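PDB 6CAM: glucan-binding protein C, GbpC from Streptococcus mutans, which probably binds glucan at the streptococcal cell surface as a calcium-containing, peptidoglycan-anchored protein, of which this chain holds the part with the GbpC family domain. Local coordinates for residues E245-P250 with A302-Y307; A218-S223 with F329-A334. One frame throughout, in Å; residues are numbered along the deposited sequence.

Contact 1 of 2, residues E245-P250 with A302-Y307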
loop_
_atom_site.group_PDB
_atom_site.type_symbol
_atom_site.label_atom_id
_atom_site.label_comp_id
_atom_site.label_asym_id
_atom_site.label_seq_id
_atom_site.Cartn_x
_atom_site.Cartn_y
_atom_site.Cartn_z
ATOM N N GLU A 245 16.197 -8.541 0.477
ATOM C CA GLU A 245 16.848 -7.746 1.509
ATOM C C GLU A 245 16.011 -6.543 1.866
ATOM O O GLU A 245 15.575 -5.806 0.991
ATOM C CB GLU A 245 18.228 -7.305 1.037
ATOM C CG GLU A 245 18.952 -6.422 2.046
ATOM C CD GLU A 245 20.455 -6.420 1.876
ATOM O OE1 GLU A 245 20.940 -6.897 0.816
ATOM O OE2 GLU A 245 21.142 -5.952 2.830
ATOM N N PHE A 246 15.845 -6.311 3.154
ATOM C CA PHE A 246 15.101 -5.161 3.618
ATOM C C PHE A 246 15.910 -3.898 3.430
ATOM O O PHE A 246 17.088 -3.868 3.716
ATOM C CB PHE A 246 14.797 -5.300 5.095
ATOM C CG PHE A 246 14.050 -4.166 5.675
ATOM C CD1 PHE A 246 13.000 -3.585 5.020
ATOM C CD2 PHE A 246 14.403 -3.691 6.926
ATOM C CE1 PHE A 246 12.277 -2.557 5.607
ATOM C CE2 PHE A 246 13.707 -2.661 7.506
ATOM C CZ PHE A 246 12.651 -2.087 6.842
ATOM N N VAL A 247 15.248 -2.877 2.918
ATOM C CA VAL A 247 15.797 -1.561 2.824
ATOM C C VAL A 247 14.910 -0.669 3.688
ATOM O O VAL A 247 13.739 -0.442 3.384
ATOM C CB VAL A 247 15.792 -1.077 1.389
ATOM C CG1 VAL A 247 16.221 0.358 1.336
ATOM C CG2 VAL A 247 16.739 -1.954 0.583
ATOM N N LYS A 248 15.492 -0.194 4.768
ATOM C CA LYS A 248 14.775 0.634 5.727
ATOM C C LYS A 248 14.565 2.047 5.172
ATOM O O LYS A 248 15.465 2.644 4.621
ATOM C CB LYS A 248 15.582 0.701 7.023
ATOM C CG LYS A 248 15.042 1.662 8.078
ATOM C CD LYS A 248 13.698 1.238 8.599
ATOM C CE LYS A 248 13.125 2.316 9.523
ATOM N NZ LYS A 248 13.931 2.416 10.746
ATOM N N ILE A 249 13.373 2.583 5.346
ATOM C CA ILE A 249 13.064 3.914 4.888
ATOM C C ILE A 249 13.198 4.795 6.123
ATOM O O ILE A 249 12.538 4.542 7.120
ATOM C CB ILE A 249 11.647 3.989 4.317
ATOM C CG1 ILE A 249 11.493 3.048 3.097
ATOM C CG2 ILE A 249 11.303 5.432 3.947
ATOM C CD1 ILE A 249 12.419 3.392 1.959
ATOM N N PRO A 250 14.105 5.780 6.088
ATOM C CA PRO A 250 14.307 6.699 7.227
ATOM C C PRO A 250 13.034 7.369 7.650
ATOM O O PRO A 250 12.259 7.806 6.819
ATOM C CB PRO A 250 15.265 7.747 6.680
ATOM C CG PRO A 250 15.949 7.057 5.604
ATOM C CD PRO A 250 14.987 6.123 4.968
ATOM N N ALA A 302 5.939 2.821 4.988
ATOM C CA ALA A 302 6.634 2.115 3.903
ATOM C C ALA A 302 7.920 1.447 4.330
ATOM O O ALA A 302 8.683 1.939 5.169
ATOM C CB ALA A 302 6.941 3.090 2.812
ATOM N N GLY A 303 8.197 0.351 3.642
ATOM C CA GLY A 303 9.524 -0.157 3.555
ATOM C C GLY A 303 9.872 -0.353 2.111
ATOM O O GLY A 303 9.131 0.031 1.185
ATOM N N ALA A 304 10.966 -1.068 1.932
ATOM C CA ALA A 304 11.441 -1.357 0.604
ATOM C C ALA A 304 12.265 -2.602 0.685
ATOM O O ALA A 304 12.617 -3.070 1.760
ATOM C CB ALA A 304 12.263 -0.202 0.052
ATOM N N MET A 305 12.587 -3.147 -0.467
ATOM C CA MET A 305 13.449 -4.288 -0.485
ATOM C C MET A 305 14.340 -4.220 -1.674
ATOM O O MET A 305 13.978 -3.621 -2.680
ATOM C CB MET A 305 12.609 -5.566 -0.544
ATOM C CG MET A 305 11.849 -5.824 -1.826
ATOM S SD MET A 305 11.071 -7.455 -1.710
ATOM C CE MET A 305 9.776 -7.256 -2.915
ATOM N N THR A 306 15.502 -4.831 -1.549
ATOM C CA THR A 306 16.266 -5.208 -2.734
ATOM C C THR A 306 15.685 -6.543 -3.109
ATOM O O THR A 306 15.846 -7.527 -2.389
ATOM C CB THR A 306 17.754 -5.316 -2.461
ATOM O OG1 THR A 306 18.248 -4.050 -2.047
ATOM C CG2 THR A 306 18.486 -5.744 -3.727
ATOM N N TYR A 307 14.976 -6.594 -4.241
ATOM C CA TYR A 307 14.282 -7.778 -4.617
ATOM C C TYR A 307 15.252 -8.632 -5.423
ATOM O O TYR A 307 15.775 -8.180 -6.418
ATOM C CB TYR A 307 13.048 -7.445 -5.435
ATOM C CG TYR A 307 12.359 -8.656 -5.907
ATOM C CD1 TYR A 307 11.807 -9.569 -5.001
ATOM C CD2 TYR A 307 12.293 -8.951 -7.257
ATOM C CE1 TYR A 307 11.175 -10.689 -5.426
ATOM C CE2 TYR A 307 11.658 -10.083 -7.709
ATOM C CZ TYR A 307 11.120 -10.965 -6.796
ATOM O OH TYR A 307 10.503 -12.048 -7.270
HETATM O O HOH W 1 10.965 1.108 6.440
#

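Contact 2 of 2, residues A218-S223 with F329-A334. With BGC (beta-D-glucopyranose), chain D.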
loop_
_atom_site.group_PDB
_atom_site.type_symbol
_atom_site.label_atom_id
_atom_site.label_comp_id
_atom_site.label_asym_id
_atom_site.label_seq_id
_atom_site.Cartn_x
_atom_site.Cartn_y
_atom_site.Cartn_z
ATOM N N ALA A 218 17.207 -4.166 -8.104
ATOM C CA ALA A 218 15.778 -4.155 -8.212
ATOM C C ALA A 218 15.312 -3.761 -6.854
ATOM O O ALA A 218 15.100 -4.635 -5.986
ATOM C CB ALA A 218 15.204 -5.502 -8.581
ATOM N N ILE A 219 15.110 -2.474 -6.688
ATOM C CA ILE A 219 14.612 -1.966 -5.427
ATOM C C ILE A 219 13.123 -1.830 -5.562
ATOM O O ILE A 219 12.641 -1.120 -6.447
ATOM C CB ILE A 219 15.235 -0.634 -5.023
ATOM C CG1 ILE A 219 16.750 -0.625 -5.210
ATOM C CG2 ILE A 219 14.888 -0.329 -3.577
ATOM C CD1 ILE A 219 17.445 -1.797 -4.562
ATOM N N MET A 220 12.395 -2.490 -4.674
ATOM C CA MET A 220 10.954 -2.559 -4.818
ATOM C C MET A 220 10.326 -2.029 -3.569
ATOM O O MET A 220 10.852 -2.190 -2.470
ATOM C CB MET A 220 10.537 -3.948 -5.114
ATOM C CG MET A 220 11.168 -4.417 -6.410
ATOM S SD MET A 220 10.358 -5.780 -7.178
ATOM C CE MET A 220 8.803 -5.024 -7.690
ATOM N N SER A 221 9.221 -1.347 -3.774
ATOM C CA SER A 221 8.472 -0.744 -2.702
ATOM C C SER A 221 7.708 -1.816 -1.931
ATOM O O SER A 221 7.190 -2.760 -2.504
ATOM C CB SER A 221 7.485 0.253 -3.295
ATOM O OG SER A 221 6.511 -0.418 -4.084
ATOM N N LEU A 222 7.601 -1.612 -0.633
ATOM C CA LEU A 222 6.704 -2.357 0.233
ATOM C C LEU A 222 5.984 -1.271 1.031
ATOM O O LEU A 222 6.194 -1.102 2.233
ATOM C CB LEU A 222 7.497 -3.286 1.139
ATOM C CG LEU A 222 8.260 -4.389 0.374
ATOM C CD1 LEU A 222 9.194 -5.152 1.286
ATOM C CD2 LEU A 222 7.285 -5.319 -0.291
ATOM N N SER A 223 5.137 -0.522 0.339
ATOM C CA SER A 223 4.489 0.655 0.939
ATOM C C SER A 223 3.232 0.265 1.660
ATOM O O SER A 223 2.758 -0.843 1.539
ATOM C CB SER A 223 4.175 1.718 -0.136
ATOM O OG SER A 223 5.364 2.165 -0.750
ATOM N N PHE A 329 -2.043 -4.857 -1.849
ATOM C CA PHE A 329 -0.636 -5.030 -1.725
ATOM C C PHE A 329 -0.126 -4.825 -3.114
ATOM O O PHE A 329 -0.508 -5.541 -4.005
ATOM C CB PHE A 329 -0.231 -6.434 -1.241
ATOM C CG PHE A 329 1.256 -6.611 -1.232
ATOM C CD1 PHE A 329 1.988 -6.136 -0.169
ATOM C CD2 PHE A 329 1.917 -7.131 -2.320
ATOM C CE1 PHE A 329 3.368 -6.224 -0.170
ATOM C CE2 PHE A 329 3.289 -7.251 -2.322
ATOM C CZ PHE A 329 4.018 -6.782 -1.258
ATOM N N ALA A 330 0.824 -3.918 -3.268
ATOM C CA ALA A 330 1.362 -3.531 -4.547
ATOM C C ALA A 330 2.845 -3.421 -4.279
ATOM O O ALA A 330 3.264 -2.990 -3.208
ATOM C CB ALA A 330 0.785 -2.216 -5.052
ATOM N N THR A 331 3.640 -3.889 -5.213
ATOM C CA THR A 331 5.057 -3.694 -5.100
ATOM C C THR A 331 5.507 -3.363 -6.500
ATOM O O THR A 331 5.029 -3.927 -7.467
ATOM C CB THR A 331 5.778 -4.931 -4.526
ATOM O OG1 THR A 331 7.161 -4.616 -4.376
ATOM C CG2 THR A 331 5.591 -6.163 -5.428
ATOM N N ASN A 332 6.395 -2.401 -6.583
ATOM C CA ASN A 332 6.797 -1.808 -7.850
ATOM C C ASN A 332 8.051 -1.021 -7.543
ATOM O O ASN A 332 8.538 -1.094 -6.412
ATOM C CB ASN A 332 5.666 -0.957 -8.404
ATOM C CG ASN A 332 5.107 -0.006 -7.376
ATOM O OD1 ASN A 332 5.859 0.747 -6.753
ATOM N ND2 ASN A 332 3.783 -0.040 -7.186
ATOM N N SER A 333 8.579 -0.262 -8.489
ATOM C CA SER A 333 9.790 0.482 -8.229
ATOM C C SER A 333 9.544 1.826 -7.542
ATOM O O SER A 333 10.498 2.528 -7.298
ATOM C CB SER A 333 10.591 0.701 -9.498
ATOM O OG SER A 333 9.815 1.372 -10.437
ATOM N N ALA A 334 8.300 2.178 -7.232
ATOM C CA ALA A 334 8.002 3.507 -6.691
ATOM C C ALA A 334 8.166 3.474 -5.190
ATOM O O ALA A 334 7.196 3.395 -4.433
ATOM C CB ALA A 334 6.614 3.952 -7.075
HETATM C C2 BGC D . -1.153 1.719 -2.834
HETATM C C3 BGC D . 0.323 1.992 -2.458
HETATM C C4 BGC D . 1.037 0.739 -1.962
HETATM C C5 BGC D . 0.070 -0.438 -1.944
HETATM C C6 BGC D . 0.749 -1.664 -1.404
HETATM C C1 BGC D . -1.927 0.846 -1.822
HETATM O O1 BGC D . -2.483 1.651 -0.764
HETATM O O2 BGC D . -1.244 1.159 -4.169
HETATM O O3 BGC D . 0.462 3.011 -1.443
HETATM O O4 BGC D . 2.170 0.445 -2.800
HETATM O O5 BGC D . -1.111 -0.148 -1.197
HETATM O O6 BGC D . 1.498 -1.570 -0.211
HETATM O O HOH W 2 4.436 -0.771 -2.384
#

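Contact 1 of 2, residues E245-P250 with A302-Y307
Val247 lays its isopropyl group over Ala304, with Val247 CB 3.9 Å from Ala304 CB, and its CG2 branch passes obliquely across Thr306, reaching Thr306 OG1 at 3.7 Å. The branch gets there because CG2 is anti to the carbonyl carbon while CG1 takes the place anti to the backbone N (chi1 173°). Thr306 OG1 has its polar partner elsewhere, in a hydrogen bond with Arg57. Ile249 continues the same apolar patch: its CD1 comes to Ala304 CB from beyond the last paired residue, and its CG1 rests 3.8 Å from Gly303 CA.

Beneath these side chains runs a short antiparallel pairing of strands 245-247 and 303-306, the outer and central strands of a three-stranded sheet, whose short axes run 140° apart. Glu245 with Thr306 and Val247 with Ala304 are hydrogen-bonded pairs; Phe246 with Met305, between them, is a non-hydrogen-bonded pair whose side chains lie on the other face. Glu245 N and Thr306 O form a nearly straight bond, 174° at the hydrogen, and Thr306 N returns a shorter one to Glu245 O at 2.7 Å. Val247 N donates to Ala304 O, and the reciprocal bond from Ala304 N to Val247 O is weak.

Past this pairing, a water takes over, accepting from Ile249 N and donating to Ala302 O, which lies 2.7 Å from the water oxygen. Phe246 turns its ring edge to Gly303 CA, 4.2 Å from Phe246 CE1, while Lys248 N lies over the centre of one ring face.

Contact 2 of 2, residues A218-S223 with F329-A334
Ser221 carries most of the polar contact with 329-334. Its backbone N donates to Asn332 O at 2.7 Å, and its own carbonyl O accepts from Thr331 OG1 at 2.6 Å. Thr331 can deliver that hydroxyl because OG1 lies anti to its backbone N (chi1 -177°). Ser221 OG also faces Asn332, 3.0 Å from OD1 and 3.2 Å from the backbone O, two acceptors competing for one proton. Asn332 OD1 further accepts from Ala334 N, closing an Asx turn that fixes the amide, whose ND2 is held by Thr177 O.

Apolar contacts flank these bonds. Leu222 CD2 meets the edge of the Phe329 ring at CZ, 3.7 Å away, and Phe329 itself stacks on Phe314. Met220, bent at its last torsion (chi3 68°), brings CE to 4.1 Å from Thr331 CG2, crossing the threonine side chain.

Water bridging joins the protein to sugar: one molecule donates to Ser221 OG and Ala330 O and accepts from Ser223 N. The oxygen of this water is 2.6 Å from O4 of a bound glucose. Ala330 CB lies near C5 of that glucose, consistent with the strand-to-loop junction lining part of a sugar site, although the fit around C6 is too close to be trusted; Ser224, a calcium ligand, follows directly.

From the N terminus, the long helix 3-51 and strands of the large sheets come before the first segment, 218-223. The chain then runs through 245-250, comes back as 302-307 and ends this circuit at 329-334. Contact 2 thus closes the longer loop, spanning 105 intervening residues, and contact 1 closes a shorter one of 51 residues lying wholly within it; the two do not cross. They share one sheet, because strand 303-306 sits between 219-222 and 245-247, and Met305 O probably bonds to Met220 N. Contact 1 adds an outer strand, whereas contact 2 ties the opposite outer strand to the chain leaving the four-stranded sheet.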